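Local coordinates for Na Glutathione S-transferase 2 (Necator americanus, PDB 2ON5), which binds glutathione and, as a hookworm glutathione S-transferase, probably conjugates it to electrophilic compounds, at residues Gln94-Val108 and Leu120-Phe132. Residues are numbered along the deposited sequence; the frame is centred on the assembly and turned at random.
Sequences QYKDYINEIRPYLRV and LFKELLLPAREKF. With GSH (glutathione), chain B; EDO (1,2-ethanediol), chain I; EDO (1,2-ethanediol), chain P; EDO (1,2-ethanediol), chain L.
Tyr98 lays its ring against that of Phe132 in an offset stack, centroids 4.5 Å apart and planes 17° from parallel. Followed outward, Tyr98 CB sits over the Phe132 face as a CH-pi donor, 4.0 Å from the ring centroid. Tyr98 CG then meets Phe132 CD1 at 3.5 Å, Tyr98 CD2 passes over that same Phe132 atom, and Tyr98 CD1 touches Phe132 CB. Farther out, CE1 reaches the Arg129 backbone and the methyl of Ala128, and the hydroxyl OH ends 3.6 Å from Leu125 CD2, beside Arg129 CB. With CG anti to the backbone N (chi1 161°), the ring slants back from Phe132 toward Arg129 and Leu125; His163 of helix 155-168 meets it nearly at right angles. Phe132 CZ, in turn, abuts the edge of the Tyr95 ring. These helices belong to the all-helical C-terminal domain of the glutathione S-transferase fold, and helix 94-101 runs nearly antiparallel to helix 120-132 (162°). Helix 94-101 also borders a glutathione site: Asp97 OD1 accepts a hydrogen bond from N1 of a glutathione held largely by the second subunit. Beyond the turn at Ile102, whose CG2 packs on Ala128 CB, Tyr105 receives Leu125 CD1 over one ring face, 3.9 Å from the centroid, while Leu120 CB lies at its edge. Pro104 CB takes Leu124 CD2 at 3.6 Å. Glu101 extends across the Ala128 methyl; the syn lone pair of OE1 accepts Lys131 NZ at 2.6 Å in a salt bridge, and a water bridges Glu101 OE2 to Ala128 O.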
ATOM      1  N   GLN A  94       0.689  -7.375   0.015  1.00 16.20           N
ATOM      2  CA  GLN A  94       1.002  -8.405  -0.993  1.00 17.13           C
ATOM      3  C   GLN A  94      -0.131  -8.535  -2.043  1.00 17.50           C
ATOM      4  O   GLN A  94       0.124  -8.647  -3.267  1.00 17.49           O
ATOM      5  CB  GLN A  94       1.296  -9.765  -0.340  1.00 17.49           C
ATOM      6  CG  GLN A  94       1.748 -10.836  -1.363  1.00 16.83           C
ATOM      7  CD  GLN A  94       3.197 -10.613  -1.805  1.00 20.08           C
ATOM      8  OE1 GLN A  94       3.908  -9.771  -1.253  1.00 19.03           O
ATOM      9  NE2 GLN A  94       3.635 -11.364  -2.828  1.00 21.88           N
ATOM     10  N   TYR A  95      -1.363  -8.525  -1.564  1.00 17.82           N
ATOM     11  CA  TYR A  95      -2.555  -8.411  -2.441  1.00 17.06           C
ATOM     12  C   TYR A  95      -2.495  -7.203  -3.411  1.00 17.40           C
ATOM     13  O   TYR A  95      -2.821  -7.331  -4.599  1.00 17.42           O
ATOM     14  CB  TYR A  95      -3.808  -8.313  -1.575  1.00 16.95           C
ATOM     15  CG  TYR A  95      -5.077  -8.059  -2.393  1.00 17.24           C
ATOM     16  CD1 TYR A  95      -5.679  -9.095  -3.108  1.00 16.40           C
ATOM     17  CD2 TYR A  95      -5.646  -6.780  -2.451  1.00 15.61           C
ATOM     18  CE1 TYR A  95      -6.874  -8.855  -3.878  1.00 20.05           C
ATOM     19  CE2 TYR A  95      -6.828  -6.517  -3.214  1.00 18.06           C
ATOM     20  CZ  TYR A  95      -7.420  -7.560  -3.918  1.00 16.72           C
ATOM     21  OH  TYR A  95      -8.549  -7.340  -4.675  1.00 18.06           O
ATOM     22  N   LYS A  96      -2.123  -6.030  -2.894  1.00 17.28           N
ATOM     23  CA  LYS A  96      -1.982  -4.822  -3.696  1.00 19.63           C
ATOM     24  C   LYS A  96      -0.912  -5.010  -4.782  1.00 19.32           C
ATOM     25  O   LYS A  96      -1.137  -4.604  -5.933  1.00 19.21           O
ATOM     26  CB  LYS A  96      -1.633  -3.603  -2.838  1.00 19.66           C
ATOM     27  CG  LYS A  96      -1.509  -2.318  -3.639  1.00 23.99           C
ATOM     28  CD  LYS A  96      -1.259  -1.124  -2.732  1.00 27.77           C
ATOM     29  CE  LYS A  96      -2.072   0.056  -3.202  1.00 30.26           C
ATOM     30  NZ  LYS A  96      -2.271   0.987  -2.072  1.00 33.81           N
ATOM     31  N   ASP A  97       0.229  -5.617  -4.419  1.00 18.74           N
ATOM     32  CA  ASP A  97       1.274  -5.977  -5.418  1.00 18.93           C
ATOM     33  C   ASP A  97       0.722  -6.875  -6.536  1.00 18.70           C
ATOM     34  O   ASP A  97       1.007  -6.663  -7.724  1.00 17.92           O
ATOM     35  CB  ASP A  97       2.468  -6.699  -4.740  1.00 19.01           C
ATOM     36  CG  ASP A  97       3.364  -5.756  -3.919  1.00 20.43           C
ATOM     37  OD1 ASP A  97       4.266  -6.261  -3.203  1.00 21.78           O
ATOM     38  OD2 ASP A  97       3.172  -4.521  -3.981  1.00 19.59           O
ATOM     39  N   TYR A  98      -0.029  -7.904  -6.153  1.00 19.30           N
ATOM     40  CA  TYR A  98      -0.659  -8.832  -7.123  1.00 18.86           C
ATOM     41  C   TYR A  98      -1.633  -8.114  -8.048  1.00 19.67           C
ATOM     42  O   TYR A  98      -1.599  -8.299  -9.280  1.00 18.90           O
ATOM     43  CB  TYR A  98      -1.367  -9.962  -6.365  1.00 19.38           C
ATOM     44  CG  TYR A  98      -2.419 -10.739  -7.157  1.00 18.65           C
ATOM     45  CD1 TYR A  98      -2.043 -11.696  -8.103  1.00 18.35           C
ATOM     46  CD2 TYR A  98      -3.782 -10.529  -6.930  1.00 19.33           C
ATOM     47  CE1 TYR A  98      -3.007 -12.424  -8.826  1.00 17.55           C
ATOM     48  CE2 TYR A  98      -4.749 -11.250  -7.627  1.00 18.65           C
ATOM     49  CZ  TYR A  98      -4.355 -12.193  -8.582  1.00 19.50           C
ATOM     50  OH  TYR A  98      -5.310 -12.908  -9.294  1.00 18.59           O
ATOM     51  N   ILE A  99      -2.498  -7.290  -7.468  1.00 18.85           N
ATOM     52  CA  ILE A  99      -3.418  -6.485  -8.252  1.00 20.27           C
ATOM     53  C   ILE A  99      -2.712  -5.548  -9.247  1.00 21.06           C
ATOM     54  O   ILE A  99      -3.182  -5.340 -10.374  1.00 20.37           O
ATOM     55  CB  ILE A  99      -4.384  -5.701  -7.333  1.00 19.78           C
ATOM     56  CG1 ILE A  99      -5.300  -6.678  -6.549  1.00 18.60           C
ATOM     57  CG2 ILE A  99      -5.182  -4.626  -8.143  1.00 21.63           C
ATOM     58  CD1 ILE A  99      -6.217  -7.550  -7.396  1.00 21.19           C
ATOM     59  N   ASN A 100      -1.588  -4.973  -8.821  1.00 21.74           N
ATOM     60  CA  ASN A 100      -0.787  -4.173  -9.711  1.00 23.43           C
ATOM     61  C   ASN A 100      -0.277  -5.016 -10.894  1.00 22.90           C
ATOM     62  O   ASN A 100      -0.333  -4.576 -12.058  1.00 23.06           O
ATOM     63  CB  ASN A 100       0.374  -3.528  -8.968  1.00 23.62           C
ATOM     64  CG  ASN A 100       1.156  -2.587  -9.853  1.00 29.05           C
ATOM     65  OD1 ASN A 100       0.652  -1.526 -10.243  1.00 32.26           O
ATOM     66  ND2 ASN A 100       2.392  -2.979 -10.202  1.00 30.58           N
ATOM     67  N   GLU A 101       0.181  -6.224 -10.588  1.00 22.37           N
ATOM     68  CA  GLU A 101       0.627  -7.177 -11.594  1.00 23.34           C
ATOM     69  C   GLU A 101      -0.455  -7.471 -12.636  1.00 22.29           C
ATOM     70  O   GLU A 101      -0.166  -7.521 -13.834  1.00 22.71           O
ATOM     71  CB  GLU A 101       1.098  -8.468 -10.931  1.00 22.60           C
ATOM     72  CG  GLU A 101       1.720  -9.480 -11.875  1.00 26.09           C
ATOM     73  CD  GLU A 101       2.534 -10.552 -11.147  1.00 26.36           C
ATOM     74  OE1 GLU A 101       3.150 -11.394 -11.834  1.00 31.44           O
ATOM     75  OE2 GLU A 101       2.553 -10.569  -9.893  1.00 29.91           O
ATOM     76  N   ILE A 102      -1.692  -7.663 -12.190  1.00 21.93           N
ATOM     77  CA  ILE A 102      -2.803  -7.986 -13.114  1.00 21.75           C
ATOM     78  C   ILE A 102      -3.634  -6.780 -13.605  1.00 22.52           C
ATOM     79  O   ILE A 102      -4.687  -6.959 -14.261  1.00 22.15           O
ATOM     80  CB  ILE A 102      -3.710  -9.106 -12.533  1.00 21.37           C
ATOM     81  CG1 ILE A 102      -4.438  -8.620 -11.265  1.00 21.94           C
ATOM     82  CG2 ILE A 102      -2.879 -10.393 -12.278  1.00 20.14           C
ATOM     83  CD1 ILE A 102      -5.671  -9.432 -10.880  1.00 20.91           C
ATOM     84  N   ARG A 103      -3.156  -5.564 -13.317  1.00 23.29           N
ATOM     85  CA  ARG A 103      -3.847  -4.333 -13.752  1.00 24.87           C
ATOM     86  C   ARG A 103      -4.301  -4.303 -15.238  1.00 23.83           C
ATOM     87  O   ARG A 103      -5.413  -3.865 -15.520  1.00 22.97           O
ATOM     88  CB  ARG A 103      -3.036  -3.076 -13.434  1.00 24.96           C
ATOM     89  CG  ARG A 103      -3.797  -1.789 -13.792  1.00 27.43           C
ATOM     90  CD  ARG A 103      -2.962  -0.495 -13.634  1.00 29.03           C
ATOM     91  NE  ARG A 103      -2.008  -0.522 -12.527  1.00 38.57           N
ATOM     92  CZ  ARG A 103      -2.295  -0.272 -11.247  1.00 41.35           C
ATOM     93  NH1 ARG A 103      -3.544  -0.001 -10.866  1.00 44.27           N
ATOM     94  NH2 ARG A 103      -1.324  -0.305 -10.335  1.00 41.31           N
ATOM     95  N   PRO A 104      -3.445  -4.761 -16.174  1.00 23.98           N
ATOM     96  CA  PRO A 104      -3.886  -4.816 -17.590  1.00 23.96           C
ATOM     97  C   PRO A 104      -5.155  -5.645 -17.803  1.00 23.92           C
ATOM     98  O   PRO A 104      -6.010  -5.278 -18.632  1.00 23.56           O
ATOM     99  CB  PRO A 104      -2.682  -5.459 -18.304  1.00 23.13           C
ATOM    100  CG  PRO A 104      -1.518  -5.109 -17.449  1.00 24.63           C
ATOM    101  CD  PRO A 104      -2.044  -5.200 -16.036  1.00 23.02           C
ATOM    102  N   TYR A 105      -5.286  -6.750 -17.061  1.00 22.77           N
ATOM    103  CA  TYR A 105      -6.491  -7.574 -17.120  1.00 22.47           C
ATOM    104  C   TYR A 105      -7.712  -6.830 -16.547  1.00 23.05           C
ATOM    105  O   TYR A 105      -8.801  -6.791 -17.145  1.00 21.65           O
ATOM    106  CB  TYR A 105      -6.248  -8.923 -16.388  1.00 22.04           C
ATOM    107  CG  TYR A 105      -7.508  -9.711 -16.195  1.00 21.75           C
ATOM    108  CD1 TYR A 105      -7.972 -10.560 -17.198  1.00 21.27           C
ATOM    109  CD2 TYR A 105      -8.271  -9.574 -15.023  1.00 20.65           C
ATOM    110  CE1 TYR A 105      -9.166 -11.264 -17.050  1.00 21.73           C
ATOM    111  CE2 TYR A 105      -9.469 -10.273 -14.855  1.00 23.30           C
ATOM    112  CZ  TYR A 105      -9.904 -11.129 -15.887  1.00 22.50           C
ATOM    113  OH  TYR A 105     -11.079 -11.825 -15.758  1.00 21.22           O
ATOM    114  N   LEU A 106      -7.527  -6.235 -15.371  1.00 21.50           N
ATOM    115  CA  LEU A 106      -8.619  -5.554 -14.700  1.00 22.46           C
ATOM    116  C   LEU A 106      -9.143  -4.358 -15.526  1.00 23.00           C
ATOM    117  O   LEU A 106     -10.353  -4.137 -15.617  1.00 23.02           O
ATOM    118  CB  LEU A 106      -8.196  -5.119 -13.288  1.00 21.07           C
ATOM    119  CG  LEU A 106      -7.730  -6.275 -12.400  1.00 21.51           C
ATOM    120  CD1 LEU A 106      -6.963  -5.773 -11.141  1.00 21.92           C
ATOM    121  CD2 LEU A 106      -8.926  -7.161 -12.010  1.00 20.46           C
ATOM    122  N   ARG A 107      -8.239  -3.612 -16.136  1.00 23.86           N
ATOM    123  CA  ARG A 107      -8.639  -2.479 -16.982  1.00 26.15           C
ATOM    124  C   ARG A 107      -9.484  -2.929 -18.199  1.00 26.18           C
ATOM    125  O   ARG A 107     -10.481  -2.296 -18.553  1.00 26.64           O
ATOM    126  CB  ARG A 107      -7.411  -1.692 -17.420  1.00 25.53           C
ATOM    127  CG  ARG A 107      -6.814  -0.834 -16.270  1.00 27.75           C
ATOM    128  CD  ARG A 107      -5.492  -0.180 -16.645  1.00 28.21           C
ATOM    129  NE  ARG A 107      -5.649   0.675 -17.829  1.00 34.18           N
ATOM    130  CZ  ARG A 107      -6.083   1.931 -17.807  1.00 34.76           C
ATOM    131  NH1 ARG A 107      -6.396   2.524 -16.657  1.00 34.37           N
ATOM    132  NH2 ARG A 107      -6.205   2.598 -18.946  1.00 36.92           N
ATOM    133  N   VAL A 108      -9.085  -4.040 -18.801  1.00 26.29           N
ATOM    134  CA  VAL A 108      -9.848  -4.628 -19.901  1.00 26.80           C
ATOM    135  C   VAL A 108     -11.250  -5.069 -19.453  1.00 27.53           C
ATOM    136  O   VAL A 108     -12.235  -4.634 -20.048  1.00 26.83           O
ATOM    137  CB  VAL A 108      -9.059  -5.753 -20.606  1.00 25.72           C
ATOM    138  CG1 VAL A 108      -9.992  -6.545 -21.560  1.00 25.29           C
ATOM    139  CG2 VAL A 108      -7.881  -5.150 -21.371  1.00 24.48           C
ATOM    140  N   LEU A 120      -5.802 -12.387 -21.607  1.00 26.96           N
ATOM    141  CA  LEU A 120      -5.096 -11.787 -20.476  1.00 27.26           C
ATOM    142  C   LEU A 120      -5.203 -12.653 -19.227  1.00 26.70           C
ATOM    143  O   LEU A 120      -4.269 -12.710 -18.410  1.00 26.51           O
ATOM    144  CB  LEU A 120      -5.670 -10.414 -20.144  1.00 27.23           C
ATOM    145  CG  LEU A 120      -5.035  -9.100 -20.624  1.00 30.17           C
ATOM    146  CD1 LEU A 120      -3.585  -9.232 -21.095  1.00 27.42           C
ATOM    147  CD2 LEU A 120      -5.921  -8.471 -21.643  1.00 25.23           C
ATOM    148  N   PHE A 121      -6.350 -13.305 -19.063  1.00 25.67           N
ATOM    149  CA  PHE A 121      -6.567 -14.149 -17.903  1.00 25.61           C
ATOM    150  C   PHE A 121      -5.552 -15.289 -17.950  1.00 25.89           C
ATOM    151  O   PHE A 121      -4.855 -15.556 -16.969  1.00 24.64           O
ATOM    152  CB  PHE A 121      -8.009 -14.676 -17.850  1.00 24.67           C
ATOM    153  CG  PHE A 121      -8.202 -15.814 -16.871  1.00 25.34           C
ATOM    154  CD1 PHE A 121      -8.441 -15.552 -15.517  1.00 23.82           C
ATOM    155  CD2 PHE A 121      -8.126 -17.141 -17.294  1.00 23.76           C
ATOM    156  CE1 PHE A 121      -8.602 -16.586 -14.612  1.00 24.55           C
ATOM    157  CE2 PHE A 121      -8.290 -18.181 -16.391  1.00 23.76           C
ATOM    158  CZ  PHE A 121      -8.528 -17.912 -15.054  1.00 23.30           C
ATOM    159  N   LYS A 122      -5.443 -15.920 -19.122  1.00 25.82           N
ATOM    160  CA  LYS A 122      -4.524 -17.027 -19.318  1.00 27.45           C
ATOM    161  C   LYS A 122      -3.066 -16.600 -19.239  1.00 27.10           C
ATOM    162  O   LYS A 122      -2.257 -17.279 -18.621  1.00 27.22           O
ATOM    163  CB  LYS A 122      -4.779 -17.718 -20.670  1.00 27.36           C
ATOM    164  CG  LYS A 122      -5.905 -18.728 -20.632  1.00 28.43           C
ATOM    165  CD  LYS A 122      -6.009 -19.489 -21.992  1.00 29.77           C
ATOM    166  CE  LYS A 122      -6.982 -18.831 -22.927  1.00 32.93           C
ATOM    167  NZ  LYS A 122      -6.963 -19.473 -24.295  1.00 37.92           N
ATOM    168  N   GLU A 123      -2.732 -15.480 -19.868  1.00 26.79           N
ATOM    169  CA  GLU A 123      -1.331 -15.120 -20.062  1.00 27.32           C
ATOM    170  C   GLU A 123      -0.779 -14.325 -18.880  1.00 26.43           C
ATOM    171  O   GLU A 123       0.407 -14.411 -18.566  1.00 24.91           O
ATOM    172  CB  GLU A 123      -1.145 -14.354 -21.384  1.00 27.79           C
ATOM    173  CG  GLU A 123      -1.481 -15.177 -22.644  1.00 29.34           C
ATOM    174  CD  GLU A 123      -1.114 -14.470 -23.973  1.00 29.98           C
ATOM    175  OE1 GLU A 123      -0.748 -13.275 -23.960  1.00 31.77           O
ATOM    176  OE2 GLU A 123      -1.191 -15.126 -25.036  1.00 32.21           O
ATOM    177  N   LEU A 124      -1.663 -13.573 -18.220  1.00 25.37           N
ATOM    178  CA  LEU A 124      -1.277 -12.664 -17.150  1.00 25.07           C
ATOM    179  C   LEU A 124      -1.751 -13.138 -15.763  1.00 24.45           C
ATOM    180  O   LEU A 124      -0.932 -13.343 -14.849  1.00 23.47           O
ATOM    181  CB  LEU A 124      -1.806 -11.254 -17.455  1.00 25.17           C
ATOM    182  CG  LEU A 124      -1.378 -10.122 -16.518  1.00 25.79           C
ATOM    183  CD1 LEU A 124       0.101 -10.151 -16.259  1.00 24.91           C
ATOM    184  CD2 LEU A 124      -1.797  -8.777 -17.077  1.00 25.45           C
ATOM    185  N   LEU A 125      -3.061 -13.330 -15.622  1.00 23.10           N
ATOM    186  CA  LEU A 125      -3.633 -13.614 -14.299  1.00 23.27           C
ATOM    187  C   LEU A 125      -3.239 -15.002 -13.743  1.00 23.06           C
ATOM    188  O   LEU A 125      -2.826 -15.112 -12.581  1.00 22.23           O
ATOM    189  CB  LEU A 125      -5.157 -13.396 -14.313  1.00 22.97           C
ATOM    190  CG  LEU A 125      -5.840 -13.257 -12.951  1.00 22.48           C
ATOM    191  CD1 LEU A 125      -7.172 -12.501 -13.068  1.00 20.45           C
ATOM    192  CD2 LEU A 125      -6.061 -14.616 -12.316  1.00 18.47           C
ATOM    193  N   LEU A 126      -3.334 -16.052 -14.563  1.00 22.59           N
ATOM    194  CA  LEU A 126      -3.039 -17.396 -14.071  1.00 22.17           C
ATOM    195  C   LEU A 126      -1.645 -17.511 -13.458  1.00 21.87           C
ATOM    196  O   LEU A 126      -1.518 -18.002 -12.343  1.00 21.71           O
ATOM    197  CB  LEU A 126      -3.273 -18.486 -15.128  1.00 22.31           C
ATOM    198  CG  LEU A 126      -4.740 -18.834 -15.426  1.00 22.26           C
ATOM    199  CD1 LEU A 126      -4.802 -19.918 -16.506  1.00 24.72           C
ATOM    200  CD2 LEU A 126      -5.503 -19.262 -14.173  1.00 23.93           C
ATOM    201  N   PRO A 127      -0.592 -17.051 -14.178  1.00 22.64           N
ATOM    202  CA  PRO A 127       0.758 -17.131 -13.597  1.00 21.94           C
ATOM    203  C   PRO A 127       0.958 -16.242 -12.371  1.00 21.44           C
ATOM    204  O   PRO A 127       1.694 -16.620 -11.458  1.00 20.13           O
ATOM    205  CB  PRO A 127       1.650 -16.652 -14.743  1.00 23.01           C
ATOM    206  CG  PRO A 127       0.830 -16.813 -15.968  1.00 22.65           C
ATOM    207  CD  PRO A 127      -0.543 -16.490 -15.543  1.00 22.53           C
ATOM    208  N   ALA A 128       0.315 -15.068 -12.365  1.00 20.42           N
ATOM    209  CA  ALA A 128       0.394 -14.142 -11.228  1.00 20.24           C
ATOM    210  C   ALA A 128      -0.283 -14.733 -10.001  1.00 20.31           C
ATOM    211  O   ALA A 128       0.208 -14.584  -8.866  1.00 20.43           O
ATOM    212  CB  ALA A 128      -0.224 -12.769 -11.582  1.00 19.11           C
ATOM    213  N   ARG A 129      -1.405 -15.422 -10.215  1.00 20.26           N
ATOM    214  CA  ARG A 129      -2.143 -15.961  -9.077  1.00 20.34           C
ATOM    215  C   ARG A 129      -1.469 -17.235  -8.554  1.00 20.19           C
ATOM    216  O   ARG A 129      -1.610 -17.577  -7.386  1.00 19.50           O
ATOM    217  CB  ARG A 129      -3.647 -16.161  -9.387  1.00 20.19           C
ATOM    218  CG  ARG A 129      -3.998 -17.346 -10.309  1.00 20.00           C
ATOM    219  CD  ARG A 129      -3.946 -18.666  -9.551  1.00 19.26           C
ATOM    220  NE  ARG A 129      -4.620 -19.803 -10.189  1.00 22.67           N
ATOM    221  CZ  ARG A 129      -4.066 -20.574 -11.123  1.00 25.06           C
ATOM    222  NH1 ARG A 129      -2.862 -20.267 -11.601  1.00 21.07           N
ATOM    223  NH2 ARG A 129      -4.737 -21.621 -11.612  1.00 25.21           N
ATOM    224  N   GLU A 130      -0.735 -17.946  -9.417  1.00 20.32           N
ATOM    225  CA  GLU A 130       0.045 -19.114  -8.956  1.00 21.64           C
ATOM    226  C   GLU A 130       1.026 -18.722  -7.833  1.00 21.31           C
ATOM    227  O   GLU A 130       1.142 -19.434  -6.805  1.00 21.18           O
ATOM    228  CB  GLU A 130       0.795 -19.776 -10.132  1.00 22.35           C
ATOM    229  CG  GLU A 130       1.792 -20.857  -9.722  1.00 27.73           C
ATOM    230  CD  GLU A 130       1.133 -22.192  -9.383  1.00 33.42           C
ATOM    231  OE1 GLU A 130       0.034 -22.465  -9.910  1.00 38.31           O
ATOM    232  OE2 GLU A 130       1.706 -22.974  -8.583  1.00 36.36           O
ATOM    233  N   LYS A 131       1.730 -17.604  -8.037  1.00 21.00           N
ATOM    234  CA  LYS A 131       2.666 -17.065  -7.032  1.00 21.44           C
ATOM    235  C   LYS A 131       1.876 -16.549  -5.843  1.00 20.68           C
ATOM    236  O   LYS A 131       2.165 -16.904  -4.707  1.00 20.27           O
ATOM    237  CB  LYS A 131       3.497 -15.906  -7.592  1.00 20.88           C
ATOM    238  CG  LYS A 131       4.572 -16.295  -8.639  1.00 23.83           C
ATOM    239  CD  LYS A 131       5.256 -15.054  -9.259  1.00 24.02           C
ATOM    240  CE  LYS A 131       4.293 -14.262 -10.150  1.00 25.60           C
ATOM    241  NZ  LYS A 131       4.883 -12.962 -10.615  1.00 26.46           N
ATOM    242  N   PHE A 132       0.874 -15.709  -6.124  1.00 20.06           N
ATOM    243  CA  PHE A 132       0.145 -15.021  -5.053  1.00 20.11           C
ATOM    244  C   PHE A 132      -0.607 -15.985  -4.133  1.00 19.92           C
ATOM    245  O   PHE A 132      -0.427 -15.938  -2.903  1.00 19.21           O
ATOM    246  CB  PHE A 132      -0.762 -13.936  -5.622  1.00 19.34           C
ATOM    247  CG  PHE A 132      -1.607 -13.243  -4.578  1.00 20.80           C
ATOM    248  CD1 PHE A 132      -2.975 -13.179  -4.730  1.00 18.79           C
ATOM    249  CD2 PHE A 132      -1.024 -12.675  -3.445  1.00 19.69           C
ATOM    250  CE1 PHE A 132      -3.765 -12.572  -3.760  1.00 20.28           C
ATOM    251  CE2 PHE A 132      -1.799 -12.031  -2.484  1.00 20.45           C
ATOM    252  CZ  PHE A 132      -3.179 -11.989  -2.640  1.00 18.99           C
TER
HETATM  253  N1  GSH B 999       5.594  -4.029  -1.878  1.00 32.04           N
HETATM  254  CA1 GSH B 999       7.067  -4.021  -1.752  1.00 33.54           C
HETATM  255  C1  GSH B 999       7.428  -3.572  -0.341  1.00 29.57           C
HETATM  256  O11 GSH B 999       8.126  -4.190   0.491  1.00 23.47           O
HETATM  257  O12 GSH B 999       6.990  -2.469  -0.012  1.00 31.46           O
HETATM  258  CB1 GSH B 999       7.689  -5.323  -2.299  1.00 34.58           C
HETATM  259  CG1 GSH B 999       9.084  -5.694  -1.796  1.00 33.51           C
HETATM  260  CD1 GSH B 999      10.109  -5.752  -2.924  1.00 35.05           C
HETATM  261  OE1 GSH B 999       9.787  -5.416  -4.259  1.00 33.22           O
HETATM  262  N2  GSH B 999      11.337  -6.134  -2.566  1.00 35.57           N
HETATM  263  CA2 GSH B 999      12.444  -6.250  -3.501  1.00 36.36           C
HETATM  264  C2  GSH B 999      12.965  -7.658  -3.647  1.00 34.70           C
HETATM  265  O2  GSH B 999      12.846  -8.555  -2.588  1.00 30.07           O
HETATM  266  CB2 GSH B 999      13.542  -5.348  -2.979  1.00 39.46           C
HETATM  267  SG2 GSH B 999      13.265  -3.624  -3.434  1.00 46.55           S
HETATM  268  N3  GSH B 999      13.537  -8.013  -4.807  1.00 35.79           N
HETATM  269  CA3 GSH B 999      14.275  -9.254  -4.962  1.00 36.32           C
HETATM  270  C3  GSH B 999      13.435 -10.450  -5.362  1.00 37.07           C
HETATM  271  O31 GSH B 999      13.967 -11.586  -5.481  1.00 38.41           O
HETATM  272  O32 GSH B 999      12.209 -10.342  -5.586  1.00 36.22           O
HETATM  273  C1  EDO I 419      -1.692 -22.346 -13.674  1.00 41.61           C
HETATM  274  O1  EDO I 419      -1.029 -22.316 -12.393  1.00 40.55           O
HETATM  275  C2  EDO I 419      -2.593 -23.577 -13.805  1.00 41.90           C
HETATM  276  O2  EDO I 419      -3.988 -23.242 -13.694  1.00 39.78           O
HETATM  277  C1  EDO P 426      -8.181  -3.814  -5.599  1.00 27.69           C
HETATM  278  O1  EDO P 426      -8.719  -5.122  -5.538  1.00 24.44           O
HETATM  279  C2  EDO P 426      -7.409  -3.536  -4.316  1.00 25.44           C
HETATM  280  O2  EDO P 426      -6.064  -3.318  -4.677  1.00 29.63           O
HETATM  281  C1  EDO L 422     -14.280 -10.992 -13.726  1.00 34.17           C
HETATM  282  O1  EDO L 422     -13.024 -10.398 -14.114  1.00 30.33           O
HETATM  283  C2  EDO L 422     -15.427 -10.005 -13.571  1.00 36.07           C
HETATM  284  O2  EDO L 422     -15.053  -8.766 -12.916  1.00 36.23           O
HETATM  285  O   HOH W   1       1.779 -12.795 -14.591  1.00 26.23           O
HETATM  286  O   HOH W   2       1.642 -12.541  -7.906  1.00 28.06           O